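Local coordinates for DNA polymerase III subunit beta (Deinococcus radiodurans, PDB 4TRT), which probably forms a ring-shaped head-to-tail dimer around DNA that tethers DNA polymerases and other proteins to it and makes them processive, at residues Leu11-Pro23 / Leu43-Cys56. Sequence-based numbering, arbitrary orientation.
Sequences LNEGLGLLERVIP and LTLSGTNLEIDLSC
Val21 of helix 8-21 packs on Leu54 and Ile52 of the beta hairpin 42-59, and Leu18 on Leu54, a helix-on-antiparallel-sheet layer in the N-terminal domain of this ring-forming DNA polymerase III beta subunit. Axis directions support the description: helix 11-21 runs 10° from strand 43-48 and 175° from strand 52-56, nearly parallel to the first and antiparallel to the second. Val21 divides its branches: CG2 sits 3.6 Å from Leu54 CD2 and also meets Ile52 CD1, while CG1, anti to the backbone N (chi1 173°), lies against Ile52 and the Asn49 amide. Leu18 straddles the strand pair, its CD2 reaching 3.6 Å from Leu54 O, the acceptor of the Gly47 N-H. Two glycines allow close approach: Gly14 CA is 3.9 Å from Cys56 SG, and Gly47 CA takes the CD1 tip of Ile22 at the same separation. Toward the start of the helix, Leu45 CD1 meets Leu11 CD1 and Leu15 CD2, both leucines crossing it at about a right angle.

No direct hydrogen bond joins the segments; at the hairpin turn a water bridges them instead, donating to Val21 O and accepting from Asn49 ND2, each 2.8 Å away. The opposite end of that amide fixes its rotation: Asn49 OD1 accepts from Glu51 N, an Asx turn, and almost straight from Ile52 N, the wider Asx motif. Farther out, helix 72-81 flanks helix 8-21 through Phe75 and Leu15, and strand 224-229 continues the sheet beside strand 52-59. After the helix, Pro23 sets its CD 3.5 Å from Thr48 O.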
ATOM      1  N   LEU A  11       0.978  23.591  -8.843  1.00 32.66           N
ATOM      2  CA  LEU A  11       2.382  23.294  -8.580  1.00 33.33           C
ATOM      3  C   LEU A  11       2.553  21.842  -8.129  1.00 33.83           C
ATOM      4  O   LEU A  11       3.499  21.178  -8.536  1.00 33.04           O
ATOM      5  CB  LEU A  11       2.966  24.265  -7.560  1.00 32.37           C
ATOM      6  CG  LEU A  11       4.470  24.180  -7.234  1.00 32.88           C
ATOM      7  CD1 LEU A  11       5.398  24.415  -8.437  1.00 32.29           C
ATOM      8  CD2 LEU A  11       4.718  25.203  -6.152  1.00 33.35           C
ATOM      9  N   ASN A  12       1.642  21.358  -7.282  1.00 34.06           N
ATOM     10  CA  ASN A  12       1.615  19.941  -6.885  1.00 35.26           C
ATOM     11  C   ASN A  12       1.528  19.000  -8.059  1.00 36.36           C
ATOM     12  O   ASN A  12       2.208  17.963  -8.078  1.00 35.80           O
ATOM     13  CB  ASN A  12       0.421  19.623  -5.976  1.00 37.14           C
ATOM     14  CG  ASN A  12       0.695  19.867  -4.529  1.00 37.37           C
ATOM     15  OD1 ASN A  12       1.852  19.982  -4.098  1.00 39.45           O
ATOM     16  ND2 ASN A  12      -0.381  19.925  -3.740  1.00 39.13           N
ATOM     17  N   GLU A  13       0.670  19.315  -9.018  1.00 37.82           N
ATOM     18  CA  GLU A  13       0.510  18.446 -10.185  1.00 41.82           C
ATOM     19  C   GLU A  13       1.801  18.335 -10.961  1.00 39.82           C
ATOM     20  O   GLU A  13       2.217  17.237 -11.301  1.00 42.61           O
ATOM     21  CB  GLU A  13      -0.593  18.941 -11.111  1.00 45.53           C
ATOM     22  CG  GLU A  13      -1.980  18.613 -10.612  1.00 54.07           C
ATOM     23  CD  GLU A  13      -3.061  19.084 -11.562  1.00 60.21           C
ATOM     24  OE1 GLU A  13      -2.863  18.965 -12.799  1.00 65.24           O
ATOM     25  OE2 GLU A  13      -4.097  19.570 -11.067  1.00 62.00           O
ATOM     26  N   GLY A  14       2.447  19.463 -11.209  1.00 36.30           N
ATOM     27  CA  GLY A  14       3.687  19.464 -11.957  1.00 35.27           C
ATOM     28  C   GLY A  14       4.802  18.737 -11.224  1.00 35.38           C
ATOM     29  O   GLY A  14       5.525  17.931 -11.815  1.00 35.33           O
ATOM     30  N   LEU A  15       4.959  19.045  -9.943  1.00 35.28           N
ATOM     31  CA  LEU A  15       6.022  18.458  -9.140  1.00 35.37           C
ATOM     32  C   LEU A  15       5.834  16.961  -8.972  1.00 36.03           C
ATOM     33  O   LEU A  15       6.822  16.214  -8.943  1.00 34.78           O
ATOM     34  CB  LEU A  15       6.118  19.129  -7.766  1.00 34.08           C
ATOM     35  CG  LEU A  15       6.643  20.559  -7.740  1.00 34.97           C
ATOM     36  CD1 LEU A  15       6.483  21.161  -6.342  1.00 32.27           C
ATOM     37  CD2 LEU A  15       8.094  20.614  -8.205  1.00 34.00           C
ATOM     38  N   GLY A  16       4.580  16.538  -8.868  1.00 35.13           N
ATOM     39  CA  GLY A  16       4.230  15.122  -8.800  1.00 39.00           C
ATOM     40  C   GLY A  16       4.686  14.352 -10.031  1.00 40.80           C
ATOM     41  O   GLY A  16       5.174  13.218  -9.925  1.00 42.29           O
ATOM     42  N   LEU A  17       4.526  14.961 -11.201  1.00 39.98           N
ATOM     43  CA  LEU A  17       4.968  14.333 -12.440  1.00 42.93           C
ATOM     44  C   LEU A  17       6.496  14.262 -12.483  1.00 41.46           C
ATOM     45  O   LEU A  17       7.061  13.228 -12.830  1.00 41.95           O
ATOM     46  CB  LEU A  17       4.424  15.088 -13.663  1.00 43.76           C
ATOM     47  CG  LEU A  17       2.908  15.067 -13.922  1.00 47.03           C
ATOM     48  CD1 LEU A  17       2.563  16.034 -15.054  1.00 47.57           C
ATOM     49  CD2 LEU A  17       2.353  13.677 -14.229  1.00 47.48           C
ATOM     50  N   LEU A  18       7.157  15.359 -12.127  1.00 39.87           N
ATOM     51  CA  LEU A  18       8.612  15.431 -12.206  1.00 39.60           C
ATOM     52  C   LEU A  18       9.306  14.554 -11.175  1.00 39.86           C
ATOM     53  O   LEU A  18      10.317  13.933 -11.479  1.00 38.40           O
ATOM     54  CB  LEU A  18       9.106  16.874 -12.086  1.00 39.90           C
ATOM     55  CG  LEU A  18       9.033  17.531 -13.454  1.00 40.62           C
ATOM     56  CD1 LEU A  18       8.741  19.011 -13.365  1.00 45.43           C
ATOM     57  CD2 LEU A  18      10.286  17.226 -14.262  1.00 38.58           C
ATOM     58  N   GLU A  19       8.745  14.455  -9.974  1.00 39.31           N
ATOM     59  CA  GLU A  19       9.370  13.643  -8.940  1.00 40.77           C
ATOM     60  C   GLU A  19       9.325  12.143  -9.247  1.00 40.84           C
ATOM     61  O   GLU A  19      10.167  11.394  -8.759  1.00 40.26           O
ATOM     62  CB  GLU A  19       8.793  13.945  -7.552  1.00 42.95           C
ATOM     63  CG  GLU A  19       7.538  13.193  -7.177  1.00 45.02           C
ATOM     64  CD  GLU A  19       7.096  13.462  -5.746  1.00 47.86           C
ATOM     65  OE1 GLU A  19       5.879  13.516  -5.514  1.00 48.99           O
ATOM     66  OE2 GLU A  19       7.946  13.610  -4.847  1.00 50.17           O
ATOM     67  N   ARG A  20       8.371  11.702 -10.057  1.00 41.19           N
ATOM     68  CA  ARG A  20       8.362  10.297 -10.466  1.00 45.68           C
ATOM     69  C   ARG A  20       9.440   9.965 -11.510  1.00 42.61           C
ATOM     70  O   ARG A  20       9.865   8.827 -11.575  1.00 41.83           O
ATOM     71  CB  ARG A  20       6.981   9.822 -10.925  1.00 54.03           C
ATOM     72  CG  ARG A  20       6.051   9.481  -9.762  1.00 61.25           C
ATOM     73  CD  ARG A  20       4.686   9.081 -10.278  1.00 67.80           C
ATOM     74  NE  ARG A  20       4.185  10.057 -11.251  1.00 72.20           N
ATOM     75  CZ  ARG A  20       3.033   9.949 -11.906  1.00 72.47           C
ATOM     76  NH1 ARG A  20       2.212   8.931 -11.667  1.00 78.26           N
ATOM     77  NH2 ARG A  20       2.699  10.882 -12.791  1.00 69.21           N
ATOM     78  N   VAL A  21       9.890  10.957 -12.283  1.00 38.78           N
ATOM     79  CA  VAL A  21      10.970  10.796 -13.280  1.00 39.27           C
ATOM     80  C   VAL A  21      12.366  11.042 -12.688  1.00 39.34           C
ATOM     81  O   VAL A  21      13.285  10.227 -12.855  1.00 38.76           O
ATOM     82  CB  VAL A  21      10.746  11.762 -14.462  1.00 37.79           C
ATOM     83  CG1 VAL A  21      11.932  11.758 -15.421  1.00 35.38           C
ATOM     84  CG2 VAL A  21       9.458  11.405 -15.189  1.00 38.37           C
ATOM     85  N   ILE A  22      12.527  12.170 -11.997  1.00 36.22           N
ATOM     86  CA  ILE A  22      13.819  12.535 -11.424  1.00 36.46           C
ATOM     87  C   ILE A  22      14.190  11.499 -10.357  1.00 37.79           C
ATOM     88  O   ILE A  22      13.360  11.190  -9.491  1.00 36.61           O
ATOM     89  CB  ILE A  22      13.788  13.967 -10.837  1.00 35.53           C
ATOM     90  CG1 ILE A  22      13.479  14.971 -11.943  1.00 34.86           C
ATOM     91  CG2 ILE A  22      15.113  14.311 -10.172  1.00 33.03           C
ATOM     92  CD1 ILE A  22      13.236  16.403 -11.503  1.00 34.85           C
ATOM     93  N   PRO A  23      15.428  10.953 -10.407  1.00 38.21           N
ATOM     94  CA  PRO A  23      15.866  10.037  -9.346  1.00 39.85           C
ATOM     95  C   PRO A  23      15.971  10.709  -7.983  1.00 40.19           C
ATOM     96  O   PRO A  23      16.291  11.898  -7.898  1.00 40.53           O
ATOM     97  CB  PRO A  23      17.263   9.557  -9.824  1.00 41.92           C
ATOM     98  CG  PRO A  23      17.339   9.905 -11.268  1.00 42.40           C
ATOM     99  CD  PRO A  23      16.437  11.086 -11.477  1.00 39.38           C
ATOM    100  N   LEU A  43       6.116  29.195 -14.477  1.00 44.04           N
ATOM    101  CA  LEU A  43       7.273  28.403 -14.127  1.00 44.58           C
ATOM    102  C   LEU A  43       7.321  27.193 -15.053  1.00 44.23           C
ATOM    103  O   LEU A  43       6.309  26.529 -15.268  1.00 43.07           O
ATOM    104  CB  LEU A  43       7.164  27.898 -12.684  1.00 45.52           C
ATOM    105  CG  LEU A  43       6.747  28.838 -11.541  1.00 47.05           C
ATOM    106  CD1 LEU A  43       6.276  28.008 -10.361  1.00 47.89           C
ATOM    107  CD2 LEU A  43       7.868  29.753 -11.109  1.00 49.31           C
ATOM    108  N   THR A  44       8.506  26.890 -15.563  1.00 42.61           N
ATOM    109  CA  THR A  44       8.739  25.640 -16.279  1.00 43.72           C
ATOM    110  C   THR A  44       9.613  24.770 -15.387  1.00 41.54           C
ATOM    111  O   THR A  44      10.728  25.146 -15.046  1.00 42.37           O
ATOM    112  CB  THR A  44       9.396  25.913 -17.640  1.00 44.83           C
ATOM    113  OG1 THR A  44       8.502  26.708 -18.416  1.00 45.07           O
ATOM    114  CG2 THR A  44       9.683  24.622 -18.421  1.00 44.98           C
ATOM    115  N   LEU A  45       9.061  23.628 -14.987  1.00 39.75           N
ATOM    116  CA  LEU A  45       9.733  22.657 -14.134  1.00 38.32           C
ATOM    117  C   LEU A  45      10.304  21.557 -15.026  1.00 39.49           C
ATOM    118  O   LEU A  45       9.567  20.975 -15.825  1.00 37.58           O
ATOM    119  CB  LEU A  45       8.723  22.037 -13.155  1.00 40.27           C
ATOM    120  CG  LEU A  45       7.785  22.967 -12.371  1.00 43.06           C
ATOM    121  CD1 LEU A  45       6.709  22.190 -11.626  1.00 41.15           C
ATOM    122  CD2 LEU A  45       8.578  23.818 -11.391  1.00 43.31           C
ATOM    123  N   SER A  46      11.597  21.254 -14.900  1.00 35.72           N
ATOM    124  CA  SER A  46      12.173  20.235 -15.757  1.00 37.93           C
ATOM    125  C   SER A  46      13.238  19.374 -15.060  1.00 38.72           C
ATOM    126  O   SER A  46      13.838  19.772 -14.039  1.00 35.74           O
ATOM    127  CB  SER A  46      12.711  20.875 -17.044  1.00 39.32           C
ATOM    128  OG  SER A  46      13.949  21.527 -16.822  1.00 42.40           O
ATOM    129  N   GLY A  47      13.441  18.187 -15.624  1.00 37.48           N
ATOM    130  CA  GLY A  47      14.450  17.247 -15.140  1.00 36.90           C
ATOM    131  C   GLY A  47      14.643  16.052 -16.061  1.00 37.25           C
ATOM    132  O   GLY A  47      13.987  15.931 -17.103  1.00 37.94           O
ATOM    133  N   THR A  48      15.561  15.167 -15.681  1.00 36.30           N
ATOM    134  CA  THR A  48      15.884  14.014 -16.494  1.00 36.47           C
ATOM    135  C   THR A  48      16.214  12.831 -15.594  1.00 35.42           C
ATOM    136  O   THR A  48      16.590  13.017 -14.435  1.00 34.82           O
ATOM    137  CB  THR A  48      17.074  14.308 -17.426  1.00 36.07           C
ATOM    138  OG1 THR A  48      17.283  13.211 -18.325  1.00 35.38           O
ATOM    139  CG2 THR A  48      18.351  14.525 -16.611  1.00 35.84           C
ATOM    140  N   ASN A  49      16.041  11.622 -16.130  1.00 35.09           N
ATOM    141  CA  ASN A  49      16.619  10.417 -15.514  1.00 36.20           C
ATOM    142  C   ASN A  49      17.612   9.750 -16.463  1.00 36.72           C
ATOM    143  O   ASN A  49      17.940   8.575 -16.317  1.00 37.66           O
ATOM    144  CB  ASN A  49      15.537   9.435 -15.062  1.00 35.27           C
ATOM    145  CG  ASN A  49      14.763   8.830 -16.210  1.00 38.47           C
ATOM    146  OD1 ASN A  49      15.087   9.029 -17.385  1.00 36.08           O
ATOM    147  ND2 ASN A  49      13.733   8.064 -15.873  1.00 39.57           N
ATOM    148  N   LEU A  50      18.043  10.517 -17.459  1.00 37.03           N
ATOM    149  CA  LEU A  50      18.990  10.096 -18.483  1.00 38.04           C
ATOM    150  C   LEU A  50      18.352   9.242 -19.586  1.00 38.99           C
ATOM    151  O   LEU A  50      18.919   9.144 -20.660  1.00 40.65           O
ATOM    152  CB  LEU A  50      20.225   9.402 -17.873  1.00 37.70           C
ATOM    153  CG  LEU A  50      20.935  10.159 -16.742  1.00 38.53           C
ATOM    154  CD1 LEU A  50      22.166   9.406 -16.259  1.00 40.20           C
ATOM    155  CD2 LEU A  50      21.324  11.569 -17.153  1.00 39.94           C
ATOM    156  N   GLU A  51      17.188   8.640 -19.348  1.00 37.79           N
ATOM    157  CA  GLU A  51      16.462   7.944 -20.442  1.00 40.34           C
ATOM    158  C   GLU A  51      15.349   8.814 -21.006  1.00 37.94           C
ATOM    159  O   GLU A  51      15.073   8.775 -22.198  1.00 37.20           O
ATOM    160  CB  GLU A  51      15.893   6.603 -19.971  1.00 42.89           C
ATOM    161  CG  GLU A  51      16.955   5.620 -19.496  1.00 46.45           C
ATOM    162  CD  GLU A  51      18.017   5.334 -20.550  1.00 50.34           C
ATOM    163  OE1 GLU A  51      17.694   5.262 -21.768  1.00 53.68           O
ATOM    164  OE2 GLU A  51      19.201   5.196 -20.167  1.00 57.52           O
ATOM    165  N   ILE A  52      14.706   9.587 -20.147  1.00 36.88           N
ATOM    166  CA  ILE A  52      13.762  10.594 -20.626  1.00 37.44           C
ATOM    167  C   ILE A  52      14.052  11.957 -20.018  1.00 35.80           C
ATOM    168  O   ILE A  52      14.643  12.045 -18.960  1.00 36.38           O
ATOM    169  CB  ILE A  52      12.282  10.184 -20.409  1.00 38.35           C
ATOM    170  CG1 ILE A  52      11.891  10.175 -18.933  1.00 38.76           C
ATOM    171  CG2 ILE A  52      11.985   8.839 -21.055  1.00 40.12           C
ATOM    172  CD1 ILE A  52      10.396  10.317 -18.717  1.00 39.27           C
ATOM    173  N   ASP A  53      13.632  13.015 -20.713  1.00 36.98           N
ATOM    174  CA  ASP A  53      13.585  14.362 -20.155  1.00 37.37           C
ATOM    175  C   ASP A  53      12.133  14.751 -20.074  1.00 37.54           C
ATOM    176  O   ASP A  53      11.347  14.401 -20.949  1.00 35.89           O
ATOM    177  CB  ASP A  53      14.281  15.404 -21.041  1.00 38.90           C
ATOM    178  CG  ASP A  53      15.652  14.971 -21.506  1.00 39.83           C
ATOM    179  OD1 ASP A  53      16.376  14.351 -20.708  1.00 42.90           O
ATOM    180  OD2 ASP A  53      16.004  15.274 -22.669  1.00 42.55           O
ATOM    181  N   LEU A  54      11.792  15.516 -19.048  1.00 36.25           N
ATOM    182  CA  LEU A  54      10.423  15.948 -18.835  1.00 37.15           C
ATOM    183  C   LEU A  54      10.398  17.410 -18.433  1.00 37.22           C
ATOM    184  O   LEU A  54      11.241  17.866 -17.652  1.00 34.08           O
ATOM    185  CB  LEU A  54       9.788  15.087 -17.745  1.00 35.54           C
ATOM    186  CG  LEU A  54       8.328  15.315 -17.388  1.00 37.21           C
ATOM    187  CD1 LEU A  54       7.422  14.958 -18.564  1.00 38.41           C
ATOM    188  CD2 LEU A  54       7.990  14.505 -16.150  1.00 37.48           C
ATOM    189  N   SER A  55       9.416  18.128 -18.967  1.00 37.40           N
ATOM    190  CA  SER A  55       9.195  19.526 -18.673  1.00 38.03           C
ATOM    191  C   SER A  55       7.712  19.729 -18.433  1.00 38.24           C
ATOM    192  O   SER A  55       6.893  19.197 -19.181  1.00 37.85           O
ATOM    193  CB  SER A  55       9.633  20.368 -19.857  1.00 39.93           C
ATOM    194  OG  SER A  55       9.652  21.718 -19.506  1.00 45.22           O
ATOM    195  N   CYS A  56       7.368  20.487 -17.400  0.50 37.54           N
ATOM    196  CA  CYS A  56       5.976  20.813 -17.115  0.50 38.15           C
ATOM    197  C   CYS A  56       5.844  22.299 -16.850  0.50 39.38           C
ATOM    198  O   CYS A  56       6.583  22.867 -16.038  0.50 37.89           O
ATOM    199  CB  CYS A  56       5.453  20.039 -15.908  0.50 37.16           C
ATOM    200  SG  CYS A  56       3.653  20.183 -15.747  0.50 36.98           S
TER
HETATM  201  O   HOH W   1      12.889   7.489 -13.309  1.00 47.62           O